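Local coordinates for protein aldo-keto reductase family 1, member B4 (Aldose reductase) (PDB 4HBK) that probably reduces aldehydes such as aldoses to their alcohols with NADPH, as an aldose reductase of the aldo-keto reductase family, at residues A[124-129]-A[139-144]; A[278-283]-A[315-320]. All coordinates share one frame; numbering follows the deposited sequence.

Overall arrangement
Both contacts rest on a tyrosine that reaches across to a helix, and both belong to one aldo-keto reductase domain, an eight-stranded parallel alpha/beta barrel. Contact 1 (124-129 with 139-144) sets helix 119-133 against the barrel strand 138-143, which is followed at once by His144, predicted to bind substrate. Its Tyr141 side chain is about 5 Å from that of Lys111, predicted to lower the pKa of the predicted proton donor Tyr82. Contact 2 (278-283 with 315-320) joins two outer helices late in the chain, away from these sites. The two centres are 32 Å apart on opposite sides of the chain's centre, and the nearest atoms are about 14 Å apart.

Contact 1 (A[124-129]-A[139-144]); sequences KACEET and DLYLIH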
# COMPACT_ATOMS: atom_id res chain seq x y z
N LYS A 124 -16.60 7.25 -10.84
CA LYS A 124 -16.15 8.63 -10.94
C LYS A 124 -14.90 8.87 -10.10
O LYS A 124 -14.03 9.63 -10.50
CB LYS A 124 -17.27 9.61 -10.54
CG LYS A 124 -18.43 9.61 -11.53
CD LYS A 124 -19.45 10.73 -11.25
CE LYS A 124 -20.54 10.77 -12.32
NZ LYS A 124 -20.02 11.14 -13.68
N ALA A 125 -14.81 8.22 -8.94
CA ALA A 125 -13.64 8.40 -8.09
C ALA A 125 -12.40 7.87 -8.81
O ALA A 125 -11.34 8.49 -8.78
CB ALA A 125 -13.83 7.70 -6.76
N CYS A 126 -12.53 6.71 -9.45
CA CYS A 126 -11.41 6.15 -10.19
C CYS A 126 -11.03 7.07 -11.35
O CYS A 126 -9.85 7.36 -11.56
CB CYS A 126 -11.75 4.76 -10.72
SG CYS A 126 -10.33 3.92 -11.50
N GLU A 127 -12.03 7.54 -12.08
CA GLU A 127 -11.82 8.40 -13.24
C GLU A 127 -11.14 9.68 -12.82
O GLU A 127 -10.32 10.23 -13.57
CB GLU A 127 -13.15 8.71 -13.93
CG GLU A 127 -13.72 7.52 -14.70
CD GLU A 127 -15.07 7.80 -15.35
OE1 GLU A 127 -15.42 7.11 -16.33
OE2 GLU A 127 -15.79 8.69 -14.87
N GLU A 128 -11.49 10.16 -11.63
CA GLU A 128 -10.92 11.38 -11.09
C GLU A 128 -9.44 11.19 -10.76
O GLU A 128 -8.60 11.99 -11.15
CB GLU A 128 -11.69 11.79 -9.82
CG GLU A 128 -10.91 12.65 -8.84
CD GLU A 128 -11.17 14.13 -9.03
OE1 GLU A 128 -11.16 14.58 -10.20
OE2 GLU A 128 -11.40 14.82 -8.01
N THR A 129 -9.15 10.11 -10.05
CA THR A 129 -7.78 9.72 -9.75
C THR A 129 -6.94 9.60 -11.04
O THR A 129 -5.83 10.10 -11.12
CB THR A 129 -7.75 8.40 -8.92
OG1 THR A 129 -7.94 8.71 -7.53
CG2 THR A 129 -6.44 7.63 -9.11
N ASP A 139 -2.39 0.29 -12.60
CA ASP A 139 -1.98 -1.10 -12.48
C ASP A 139 -2.72 -1.79 -11.34
O ASP A 139 -3.06 -2.97 -11.44
CB ASP A 139 -0.47 -1.21 -12.30
CG ASP A 139 0.28 -0.79 -13.54
OD1 ASP A 139 0.44 -1.64 -14.43
OD2 ASP A 139 0.68 0.40 -13.62
N LEU A 140 -2.97 -1.04 -10.27
CA LEU A 140 -3.59 -1.60 -9.08
C LEU A 140 -4.47 -0.54 -8.39
O LEU A 140 -4.07 0.62 -8.26
CB LEU A 140 -2.51 -2.13 -8.12
CG LEU A 140 -2.97 -2.82 -6.83
CD1 LEU A 140 -3.90 -3.98 -7.16
CD2 LEU A 140 -1.80 -3.26 -5.92
N TYR A 141 -5.67 -0.95 -7.97
CA TYR A 141 -6.60 -0.06 -7.29
C TYR A 141 -7.17 -0.81 -6.10
O TYR A 141 -7.81 -1.85 -6.24
CB TYR A 141 -7.73 0.32 -8.25
CG TYR A 141 -8.51 1.59 -7.91
CD1 TYR A 141 -7.87 2.74 -7.46
CD2 TYR A 141 -9.89 1.64 -8.09
CE1 TYR A 141 -8.59 3.91 -7.17
CE2 TYR A 141 -10.62 2.78 -7.81
CZ TYR A 141 -9.98 3.92 -7.36
OH TYR A 141 -10.74 5.04 -7.09
N LEU A 142 -6.92 -0.27 -4.90
CA LEU A 142 -7.28 -0.93 -3.66
C LEU A 142 -8.44 -0.24 -2.97
O LEU A 142 -8.54 0.99 -3.00
CB LEU A 142 -6.10 -0.88 -2.68
CG LEU A 142 -4.75 -1.41 -3.16
CD1 LEU A 142 -3.76 -1.34 -2.00
CD2 LEU A 142 -4.90 -2.83 -3.68
N ILE A 143 -9.29 -1.01 -2.31
CA ILE A 143 -10.20 -0.40 -1.36
C ILE A 143 -9.40 0.03 -0.13
O ILE A 143 -8.77 -0.81 0.54
CB ILE A 143 -11.33 -1.35 -0.97
CG1 ILE A 143 -12.07 -1.82 -2.23
CG2 ILE A 143 -12.29 -0.66 -0.00
CD1 ILE A 143 -13.30 -2.65 -1.95
N HIS A 144 -9.40 1.32 0.18
CA HIS A 144 -8.46 1.86 1.18
C HIS A 144 -8.69 1.32 2.59
O HIS A 144 -7.73 1.04 3.31
CB HIS A 144 -8.50 3.39 1.19
CG HIS A 144 -7.22 4.03 1.60
ND1 HIS A 144 -6.69 5.13 0.95
CD2 HIS A 144 -6.36 3.75 2.61
CE1 HIS A 144 -5.57 5.49 1.54
NE2 HIS A 144 -5.34 4.67 2.55
O HOH W 1 -9.19 6.88 -5.92
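Cys126 lies over one face of the Tyr141 ring, its SG 4.2 Å from the ring centroid and 22° off the ring normal. The sulfur is displaced toward the rim, above the CD2-CE2 edge, which makes this a Cys sulfur-aromatic contact. The CB of Tyr141 is directed at the helix, and CG anti to the backbone N (chi1 -159°) carries the ring across the gap. Packing is close where the ring ends: Cys126 CB is 3.7 Å from Tyr141 CE2, and the phenol OH comes within 3.4 Å of Cys126 CA. One residue earlier, Ala125 CB touches more lightly, 4.1 Å from Tyr141 OH. At the hydroxyl end the packing gives way to one water, lying in the ring plane. Thr129 does not touch the ring; the water bridges the gap, donating to Thr129 OG1 at 2.7 Å and bonding to Tyr141 OH, also at 2.7 Å. Thr129 OG1 is also hydrogen-bonded to Glu85, while Met178 and Leu181 of helix 171-183 and Leu112 of strand 107-112 pack on Tyr141. The contact lies inside the beta-alpha-beta unit formed by strand 107-112, helix 119-133 and strand 138-143, a repeating element of the barrel. No direct hydrogen bond joins the segments. The chemistry is therefore divided: dispersion and sulfur-pi contact hold the ring against Cys126, whereas the buried phenol hydroxyl, close to the helix without bonding to it, takes a water as a hydrogen-bond partner and through it reaches Thr129.

Contact 2 (A[278-283]-A[315-320]); sequences LRYLLQ and HELNTE
Tyr280 faces helix 311-319 and meets it in two ways, one polar and one apolar. The polar part is a hydrogen bond in which Tyr280 OH donates to Asn318 OD1 at 2.7 Å. The hydroxyl donor is tilted 29° from the carbonyl plane of Asn318. Asn318 OD1 approaches the ring at its edge, near the ring plane, and the ring and amide planes stand 65° apart. Asn318 has CG anti to the carbonyl carbon (chi1 -76°), which swings the amide from the flank of its helix to the phenol. The apolar part lies nearer the root of the tyrosine, where Leu317 CD1 lies 3.9 Å from Tyr280 CB and meets the ring obliquely near Tyr280 CD1. Leucine and tyrosine run past each other in opposite directions, each extending toward the other's helix. Tyr280 OH has a second, weak hydrogen bond with Arg284. Around this pair, Met314 from helix 311-319 and Pro223 from a loop also touch Tyr280. Leu317 packs in addition on Val262 and Ile265 of helix 260-269, so it lies between two helices, while Leu278 and Leu281 of helix 273-283 rest on Val288 of the barrel strand 287-288.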
# COMPACT_ATOMS: atom_id res chain seq x y z
N LEU A 278 13.83 -3.49 5.66
CA LEU A 278 13.18 -3.77 4.38
C LEU A 278 13.51 -5.17 3.86
O LEU A 278 12.64 -5.87 3.35
CB LEU A 278 13.55 -2.72 3.34
CG LEU A 278 13.04 -1.31 3.65
CD1 LEU A 278 13.61 -0.31 2.69
CD2 LEU A 278 11.53 -1.30 3.57
N ARG A 279 14.77 -5.59 3.98
CA ARG A 279 15.17 -6.91 3.51
C ARG A 279 14.41 -7.98 4.29
O ARG A 279 14.05 -9.02 3.74
CB ARG A 279 16.67 -7.13 3.69
CG ARG A 279 17.16 -8.44 3.09
CD ARG A 279 17.26 -8.34 1.58
NE ARG A 279 17.25 -9.67 0.98
CZ ARG A 279 17.25 -9.91 -0.32
NH1 ARG A 279 17.24 -8.90 -1.19
NH2 ARG A 279 17.25 -11.17 -0.75
N TYR A 280 14.17 -7.70 5.57
CA TYR A 280 13.43 -8.59 6.43
C TYR A 280 12.05 -8.87 5.82
O TYR A 280 11.60 -10.01 5.74
CB TYR A 280 13.29 -7.98 7.83
CG TYR A 280 12.09 -8.49 8.60
CD1 TYR A 280 12.09 -9.76 9.16
CD2 TYR A 280 10.96 -7.70 8.77
CE1 TYR A 280 11.00 -10.23 9.86
CE2 TYR A 280 9.86 -8.17 9.46
CZ TYR A 280 9.88 -9.44 10.00
OH TYR A 280 8.80 -9.93 10.70
N LEU A 281 11.38 -7.81 5.38
CA LEU A 281 10.05 -7.93 4.81
C LEU A 281 10.13 -8.57 3.44
O LEU A 281 9.29 -9.41 3.09
CB LEU A 281 9.37 -6.56 4.72
CG LEU A 281 9.12 -5.87 6.06
CD1 LEU A 281 8.69 -4.43 5.83
CD2 LEU A 281 8.06 -6.62 6.86
N LEU A 282 11.13 -8.18 2.65
CA LEU A 282 11.29 -8.78 1.33
C LEU A 282 11.46 -10.31 1.40
O LEU A 282 10.90 -11.06 0.58
CB LEU A 282 12.44 -8.12 0.56
CG LEU A 282 12.20 -6.67 0.13
CD1 LEU A 282 13.50 -6.04 -0.37
CD2 LEU A 282 11.14 -6.60 -0.94
N GLN A 283 12.22 -10.78 2.39
CA GLN A 283 12.46 -12.22 2.52
C GLN A 283 11.23 -12.98 3.05
O GLN A 283 11.18 -14.21 2.96
CB GLN A 283 13.73 -12.49 3.34
CG GLN A 283 14.99 -12.00 2.60
CD GLN A 283 16.30 -12.40 3.26
OE1 GLN A 283 17.32 -11.77 3.04
NE2 GLN A 283 16.27 -13.45 4.07
N HIS A 315 14.83 -14.91 12.41
CA HIS A 315 14.17 -15.35 13.64
C HIS A 315 14.35 -14.34 14.76
O HIS A 315 13.40 -14.06 15.51
CB HIS A 315 14.69 -16.72 14.08
CG HIS A 315 13.99 -17.28 15.28
ND1 HIS A 315 14.58 -17.32 16.53
CD2 HIS A 315 12.76 -17.81 15.42
CE1 HIS A 315 13.73 -17.86 17.39
NE2 HIS A 315 12.62 -18.17 16.74
N GLU A 316 15.56 -13.80 14.89
CA GLU A 316 15.85 -12.83 15.93
C GLU A 316 14.95 -11.62 15.83
O GLU A 316 14.36 -11.19 16.82
CB GLU A 316 17.32 -12.40 15.90
CG GLU A 316 17.67 -11.47 17.05
CD GLU A 316 19.15 -11.13 17.15
OE1 GLU A 316 19.84 -11.10 16.11
OE2 GLU A 316 19.62 -10.89 18.28
N LEU A 317 14.83 -11.06 14.63
CA LEU A 317 13.96 -9.91 14.43
C LEU A 317 12.53 -10.23 14.85
O LEU A 317 11.88 -9.43 15.52
CB LEU A 317 14.02 -9.43 12.97
CG LEU A 317 15.36 -8.81 12.55
CD1 LEU A 317 15.48 -8.66 11.04
CD2 LEU A 317 15.56 -7.48 13.23
N ASN A 318 12.04 -11.41 14.49
CA ASN A 318 10.70 -11.83 14.90
C ASN A 318 10.54 -11.94 16.42
O ASN A 318 9.59 -11.39 16.98
CB ASN A 318 10.29 -13.13 14.21
CG ASN A 318 9.88 -12.92 12.76
OD1 ASN A 318 9.09 -12.02 12.44
ND2 ASN A 318 10.42 -13.75 11.86
N THR A 319 11.47 -12.61 17.08
CA THR A 319 11.34 -12.79 18.53
C THR A 319 11.51 -11.49 19.33
O THR A 319 10.99 -11.38 20.45
CB THR A 319 12.28 -13.90 19.07
OG1 THR A 319 13.64 -13.47 18.99
CG2 THR A 319 12.11 -15.17 18.27
N GLU A 320 12.20 -10.51 18.76
CA GLU A 320 12.41 -9.22 19.42
C GLU A 320 11.28 -8.20 19.16
O GLU A 320 11.28 -7.10 19.72
CB GLU A 320 13.75 -8.61 19.01
CG GLU A 320 14.95 -9.45 19.39
CD GLU A 320 15.14 -9.57 20.89
OE1 GLU A 320 14.60 -8.71 21.62
OE2 GLU A 320 15.83 -10.52 21.33